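Local coordinates for tartrate dehydrogenase/decarboxylase (PDB 3FLK), which oxidises tartrate and D-malate with NAD+ and a magnesium or manganese ion, and also converts meso-tartrate to D-glycerate, at residues A[5-17]-A[38-50]. The protein carries 1 engineered substitution. Sequence-based numbering, arbitrary orientation.
Sequences SFRIAAIPGDGIG and ALEFDTFEWASCD. With NAI (1,4-dihydronicotinamide adenine dinucleotide), chain F.
Ile8 lays CG1 over one face of the Phe41 ring, 4.2 Å from its centroid, a CH-pi contact between side chains that run side by side. Ile8 CG1 and Phe41 CG both lie beside their backbone N (chi1 -45° and -64°), which keeps the two abreast; apolar groups suit this face, which helices cover. At the edge of the Phe6 ring sits Leu39 CD2, close to the ring plane. On the other side of the sheet the small Ala9 methyl lets the large Phe44 ring come close, CB to CE2 3.7 Å, while Phe44 CB covers a face of Trp46 near the rim. Arg7 NH2 makes a salt bridge with Asp42 OD2 (3.5 Å), its hydrogen bond weak; Tyr70 also holds that carboxylate.

The backbones pair as parallel strands, from Phe6 N to Ala38 O through Phe44 N to Ala10 O at 2.9 Å. Beyond them, the two oxygens of Asp14 serve two backbone amides: OD1 takes Cys49 N on its syn lone pair (2.8 Å), OD2 Gly79 N. With an alanine in place of Asp14, both amides would probably lose their acceptor and the loop its tie to helix 49-55, which Ser48 N-caps.

Strand 39-43, outermost in the large mixed sheet of this chain, follows strand 6-13 through helix 17-35, a beta-alpha-beta unit. Helices 17-35 and 299-313 cover the Ile8 and Phe41 face, helix 63-67 packs against Ala9 and Phe44, and strand 72-77 flanks strand 6-13.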
loop_
_atom_site.group_PDB
_atom_site.type_symbol
_atom_site.label_atom_id
_atom_site.label_comp_id
_atom_site.label_asym_id
_atom_site.label_seq_id
_atom_site.Cartn_x
_atom_site.Cartn_y
_atom_site.Cartn_z
ATOM N N SER A 5 24.685 9.436 32.809
ATOM C CA SER A 5 25.132 9.002 31.452
ATOM C C SER A 5 24.181 7.972 30.855
ATOM O O SER A 5 23.651 7.117 31.569
ATOM C CB SER A 5 26.549 8.425 31.517
ATOM O OG SER A 5 27.028 8.087 30.226
ATOM N N PHE A 6 23.967 8.057 29.544
ATOM C CA PHE A 6 23.159 7.068 28.838
ATOM C C PHE A 6 24.035 6.081 28.074
ATOM O O PHE A 6 24.962 6.476 27.360
ATOM C CB PHE A 6 22.151 7.740 27.899
ATOM C CG PHE A 6 21.030 8.447 28.613
ATOM C CD1 PHE A 6 20.080 7.729 29.336
ATOM C CD2 PHE A 6 20.916 9.828 28.553
ATOM C CE1 PHE A 6 19.044 8.379 29.997
ATOM C CE2 PHE A 6 19.878 10.489 29.209
ATOM C CZ PHE A 6 18.941 9.762 29.932
ATOM N N ARG A 7 23.743 4.795 28.248
ATOM C CA ARG A 7 24.448 3.729 27.549
ATOM C C ARG A 7 23.674 3.338 26.296
ATOM O O ARG A 7 22.488 3.001 26.368
ATOM C CB ARG A 7 24.617 2.504 28.451
ATOM C CG ARG A 7 25.470 2.722 29.691
ATOM C CD ARG A 7 25.654 1.407 30.437
ATOM N NE ARG A 7 26.595 0.513 29.757
ATOM C CZ ARG A 7 26.558 -0.817 29.825
ATOM N NH1 ARG A 7 25.616 -1.433 30.530
ATOM N NH2 ARG A 7 27.462 -1.536 29.175
ATOM N N ILE A 8 24.351 3.383 25.154
ATOM C CA ILE A 8 23.720 3.104 23.868
ATOM C C ILE A 8 24.269 1.822 23.256
ATOM O O ILE A 8 25.481 1.675 23.076
ATOM C CB ILE A 8 23.947 4.257 22.844
ATOM C CG1 ILE A 8 23.712 5.656 23.455
ATOM C CG2 ILE A 8 23.161 4.005 21.547
ATOM C CD1 ILE A 8 22.380 5.884 24.164
ATOM N N ALA A 9 23.370 0.898 22.932
ATOM C CA ALA A 9 23.738 -0.298 22.191
ATOM C C ALA A 9 23.630 -0.019 20.692
ATOM O O ALA A 9 22.528 0.118 20.155
ATOM C CB ALA A 9 22.855 -1.468 22.593
ATOM N N ALA A 10 24.782 0.090 20.035
ATOM C CA ALA A 10 24.848 0.344 18.599
ATOM C C ALA A 10 24.974 -0.973 17.842
ATOM O O ALA A 10 25.915 -1.743 18.061
ATOM C CB ALA A 10 26.013 1.274 18.272
ATOM N N ILE A 11 24.006 -1.237 16.968
ATOM C CA ILE A 11 23.947 -2.492 16.224
ATOM C C ILE A 11 23.747 -2.180 14.739
ATOM O O ILE A 11 22.616 -1.970 14.296
ATOM C CB ILE A 11 22.809 -3.427 16.743
ATOM C CG1 ILE A 11 22.877 -3.583 18.269
ATOM C CG2 ILE A 11 22.868 -4.795 16.044
ATOM C CD1 ILE A 11 21.725 -4.381 18.881
ATOM N N PRO A 12 24.854 -2.127 13.969
ATOM C CA PRO A 12 24.769 -1.773 12.548
ATOM C C PRO A 12 23.984 -2.778 11.694
ATOM O O PRO A 12 23.234 -2.372 10.805
ATOM C CB PRO A 12 26.238 -1.704 12.104
ATOM C CG PRO A 12 26.995 -2.487 13.108
ATOM C CD PRO A 12 26.241 -2.380 14.401
ATOM N N GLY A 13 24.156 -4.069 11.967
ATOM C CA GLY A 13 23.479 -5.116 11.206
ATOM C C GLY A 13 24.137 -5.401 9.868
ATOM O O GLY A 13 25.351 -5.614 9.801
ATOM N N ASP A 14 23.330 -5.392 8.807
ATOM C CA ASP A 14 23.764 -5.763 7.459
ATOM C C ASP A 14 23.823 -4.576 6.504
ATOM O O ASP A 14 23.215 -3.530 6.758
ATOM C CB ASP A 14 22.808 -6.805 6.857
ATOM C CG ASP A 14 22.803 -8.118 7.618
ATOM O OD1 ASP A 14 23.891 -8.620 7.965
ATOM O OD2 ASP A 14 21.703 -8.660 7.854
ATOM N N GLY A 15 24.550 -4.757 5.402
ATOM C CA GLY A 15 24.521 -3.831 4.269
ATOM C C GLY A 15 24.793 -2.390 4.646
ATOM O O GLY A 15 25.719 -2.113 5.408
ATOM N N ILE A 16 23.972 -1.476 4.128
ATOM C CA ILE A 16 24.183 -0.037 4.343
ATOM C C ILE A 16 24.016 0.391 5.805
ATOM O O ILE A 16 24.368 1.514 6.165
ATOM C CB ILE A 16 23.318 0.856 3.406
ATOM C CG1 ILE A 16 21.827 0.774 3.765
ATOM C CG2 ILE A 16 23.582 0.515 1.938
ATOM C CD1 ILE A 16 21.014 1.953 3.256
ATOM N N GLY A 17 23.486 -0.505 6.640
ATOM C CA GLY A 17 23.473 -0.290 8.087
ATOM C C GLY A 17 24.883 -0.066 8.607
ATOM O O GLY A 17 25.093 0.723 9.527
ATOM N N ALA A 38 26.170 13.201 28.231
ATOM C CA ALA A 38 27.014 12.048 28.507
ATOM C C ALA A 38 26.430 10.814 27.828
ATOM O O ALA A 38 25.415 10.267 28.271
ATOM C CB ALA A 38 27.169 11.837 30.005
ATOM N N LEU A 39 27.067 10.403 26.735
ATOM C CA LEU A 39 26.642 9.233 25.974
ATOM C C LEU A 39 27.782 8.230 25.851
ATOM O O LEU A 39 28.934 8.611 25.631
ATOM C CB LEU A 39 26.152 9.637 24.578
ATOM C CG LEU A 39 25.017 10.658 24.424
ATOM C CD1 LEU A 39 24.810 10.982 22.951
ATOM C CD2 LEU A 39 23.711 10.180 25.057
ATOM N N GLU A 40 27.455 6.951 26.000
ATOM C CA GLU A 40 28.436 5.883 25.849
ATOM C C GLU A 40 27.918 4.840 24.866
ATOM O O GLU A 40 26.845 4.268 25.066
ATOM C CB GLU A 40 28.758 5.243 27.203
ATOM C CG GLU A 40 29.973 4.318 27.184
ATOM C CD GLU A 40 30.378 3.823 28.567
ATOM O OE1 GLU A 40 29.523 3.801 29.484
ATOM O OE2 GLU A 40 31.561 3.444 28.734
ATOM N N PHE A 41 28.685 4.607 23.804
ATOM C CA PHE A 41 28.299 3.672 22.753
ATOM C C PHE A 41 29.074 2.363 22.841
ATOM O O PHE A 41 30.302 2.363 22.972
ATOM C CB PHE A 41 28.507 4.299 21.368
ATOM C CG PHE A 41 27.641 5.502 21.106
ATOM C CD1 PHE A 41 26.400 5.360 20.497
ATOM C CD2 PHE A 41 28.072 6.780 21.459
ATOM C CE1 PHE A 41 25.592 6.471 20.252
ATOM C CE2 PHE A 41 27.274 7.896 21.216
ATOM C CZ PHE A 41 26.031 7.740 20.611
ATOM N N ASP A 42 28.345 1.254 22.781
ATOM C CA ASP A 42 28.938 -0.069 22.626
ATOM C C ASP A 42 28.392 -0.707 21.356
ATOM O O ASP A 42 27.179 -0.714 21.125
ATOM C CB ASP A 42 28.639 -0.957 23.839
ATOM C CG ASP A 42 29.492 -0.609 25.051
ATOM O OD1 ASP A 42 30.687 -0.278 24.881
ATOM O OD2 ASP A 42 28.967 -0.684 26.182
ATOM N N THR A 43 29.295 -1.236 20.532
ATOM C CA THR A 43 28.925 -1.806 19.241
ATOM C C THR A 43 28.852 -3.331 19.306
ATOM O O THR A 43 29.747 -3.985 19.844
ATOM C CB THR A 43 29.895 -1.352 18.126
ATOM O OG1 THR A 43 30.000 0.076 18.139
ATOM C CG2 THR A 43 29.398 -1.798 16.752
ATOM N N PHE A 44 27.771 -3.880 18.759
ATOM C CA PHE A 44 27.560 -5.323 18.703
ATOM C C PHE A 44 27.563 -5.807 17.260
ATOM O O PHE A 44 26.955 -5.182 16.386
ATOM C CB PHE A 44 26.247 -5.704 19.393
ATOM C CG PHE A 44 26.222 -5.392 20.864
ATOM C CD1 PHE A 44 26.713 -6.307 21.789
ATOM C CD2 PHE A 44 25.713 -4.183 21.325
ATOM C CE1 PHE A 44 26.692 -6.027 23.150
ATOM C CE2 PHE A 44 25.692 -3.891 22.686
ATOM C CZ PHE A 44 26.182 -4.817 23.599
ATOM N N GLU A 45 28.252 -6.923 17.023
ATOM C CA GLU A 45 28.438 -7.468 15.679
ATOM C C GLU A 45 27.327 -8.435 15.276
ATOM O O GLU A 45 27.204 -8.794 14.103
ATOM C CB GLU A 45 29.801 -8.163 15.561
ATOM C CG GLU A 45 30.999 -7.298 15.955
ATOM C CD GLU A 45 31.186 -6.089 15.054
ATOM O OE1 GLU A 45 31.410 -6.276 13.838
ATOM O OE2 GLU A 45 31.119 -4.949 15.565
ATOM N N TRP A 46 26.522 -8.859 16.248
ATOM C CA TRP A 46 25.414 -9.768 15.962
ATOM C C TRP A 46 24.171 -9.047 15.434
ATOM O O TRP A 46 24.230 -7.853 15.120
ATOM C CB TRP A 46 25.104 -10.707 17.136
ATOM C CG TRP A 46 25.266 -10.135 18.515
ATOM C CD1 TRP A 46 26.391 -10.164 19.287
ATOM C CD2 TRP A 46 24.254 -9.503 19.306
ATOM N NE1 TRP A 46 26.150 -9.570 20.502
ATOM C CE2 TRP A 46 24.844 -9.157 20.541
ATOM C CE3 TRP A 46 22.905 -9.188 19.088
ATOM C CZ2 TRP A 46 24.133 -8.511 21.557
ATOM C CZ3 TRP A 46 22.200 -8.543 20.096
ATOM C CH2 TRP A 46 22.818 -8.211 21.317
ATOM N N ALA A 47 23.055 -9.772 15.341
ATOM C CA ALA A 47 21.867 -9.310 14.612
ATOM C C ALA A 47 22.262 -8.941 13.176
ATOM O O ALA A 47 21.889 -7.888 12.646
ATOM C CB ALA A 47 21.182 -8.142 15.335
ATOM N N SER A 48 23.044 -9.834 12.573
ATOM C CA SER A 48 23.549 -9.681 11.216
ATOM C C SER A 48 23.637 -11.054 10.565
ATOM O O SER A 48 23.707 -12.079 11.256
ATOM C CB SER A 48 24.928 -9.016 11.226
ATOM O OG SER A 48 25.919 -9.886 11.755
ATOM N N CYS A 49 23.629 -11.073 9.237
ATOM C CA CYS A 49 23.682 -12.322 8.488
ATOM C C CYS A 49 25.065 -12.976 8.518
ATOM O O CYS A 49 25.176 -14.192 8.363
ATOM C CB CYS A 49 23.177 -12.113 7.060
ATOM S SG CYS A 49 21.393 -11.766 6.998
ATOM N N ASP A 50 26.109 -12.174 8.731
ATOM C CA ASP A 50 27.464 -12.699 8.940
ATOM C C ASP A 50 27.544 -13.531 10.222
ATOM O O ASP A 50 28.168 -14.593 10.244
ATOM C CB ASP A 50 28.497 -11.569 8.970
ATOM C CG ASP A 50 29.048 -11.233 7.589
ATOM O OD1 ASP A 50 28.612 -11.841 6.585
ATOM O OD2 ASP A 50 29.932 -10.353 7.510
HETATM P PA NAI F . 15.536 -1.290 1.230
HETATM O O1A NAI F . 14.967 -0.203 2.060
HETATM O O2A NAI F . 16.777 -1.838 1.806
HETATM O O5B NAI F . 15.844 -0.724 -0.235
HETATM C C5B NAI F . 14.830 -0.307 -1.122
HETATM C C4B NAI F . 15.401 0.660 -2.153
HETATM O O4B NAI F . 15.661 1.911 -1.543
HETATM C C3B NAI F . 16.713 0.164 -2.744
HETATM O O3B NAI F . 16.717 0.452 -4.122
HETATM C C2B NAI F . 17.768 0.974 -2.018
HETATM O O2B NAI F . 18.897 1.228 -2.823
HETATM C C1B NAI F . 17.036 2.248 -1.633
HETATM N N9A NAI F . 17.524 2.778 -0.348
HETATM C C8A NAI F . 17.257 2.286 0.905
HETATM N N7A NAI F . 17.894 3.062 1.808
HETATM C C5A NAI F . 18.560 4.036 1.159
HETATM C C6A NAI F . 19.363 5.083 1.601
HETATM N N6A NAI F . 19.579 5.264 2.901
HETATM N N1A NAI F . 19.923 5.940 0.674
HETATM C C2A NAI F . 19.695 5.763 -0.674
HETATM N N3A NAI F . 18.891 4.722 -1.099
HETATM C C4A NAI F . 18.338 3.870 -0.201
HETATM O O3 NAI F . 14.375 -2.407 1.069
HETATM P PN NAI F . 14.398 -3.751 0.176
HETATM O O1N NAI F . 15.283 -3.597 -0.998
HETATM O O2N NAI F . 12.979 -4.097 -0.070
HETATM O O5D NAI F . 15.009 -4.846 1.174
HETATM C C5D NAI F . 16.399 -5.078 1.281
HETATM C C4D NAI F . 16.697 -5.885 2.544
HETATM O O4D NAI F . 16.472 -5.088 3.692
HETATM C C3D NAI F . 15.818 -7.118 2.702
HETATM O O3D NAI F . 16.625 -8.146 3.222
HETATM C C2D NAI F . 14.777 -6.709 3.729
HETATM O O2D NAI F . 14.304 -7.802 4.480
HETATM C C1D NAI F . 15.571 -5.731 4.582
HETATM N N1N NAI F . 14.777 -4.715 5.301
HETATM C C2N NAI F . 15.042 -4.544 6.631
HETATM C C3N NAI F . 14.355 -3.590 7.374
HETATM C C7N NAI F . 14.851 -3.241 8.748
HETATM O O7N NAI F . 16.050 -3.814 9.222
HETATM N N7N NAI F . 14.148 -2.395 9.499
HETATM C C4N NAI F . 13.391 -2.804 6.742
HETATM C C5N NAI F . 13.128 -2.979 5.383
HETATM C C6N NAI F . 13.834 -3.944 4.665
HETATM O O HOH W 1 25.591 -5.762 14.107
HETATM O O HOH W 2 27.157 -6.095 11.881
HETATM O O HOH W 3 26.321 -9.419 7.536
#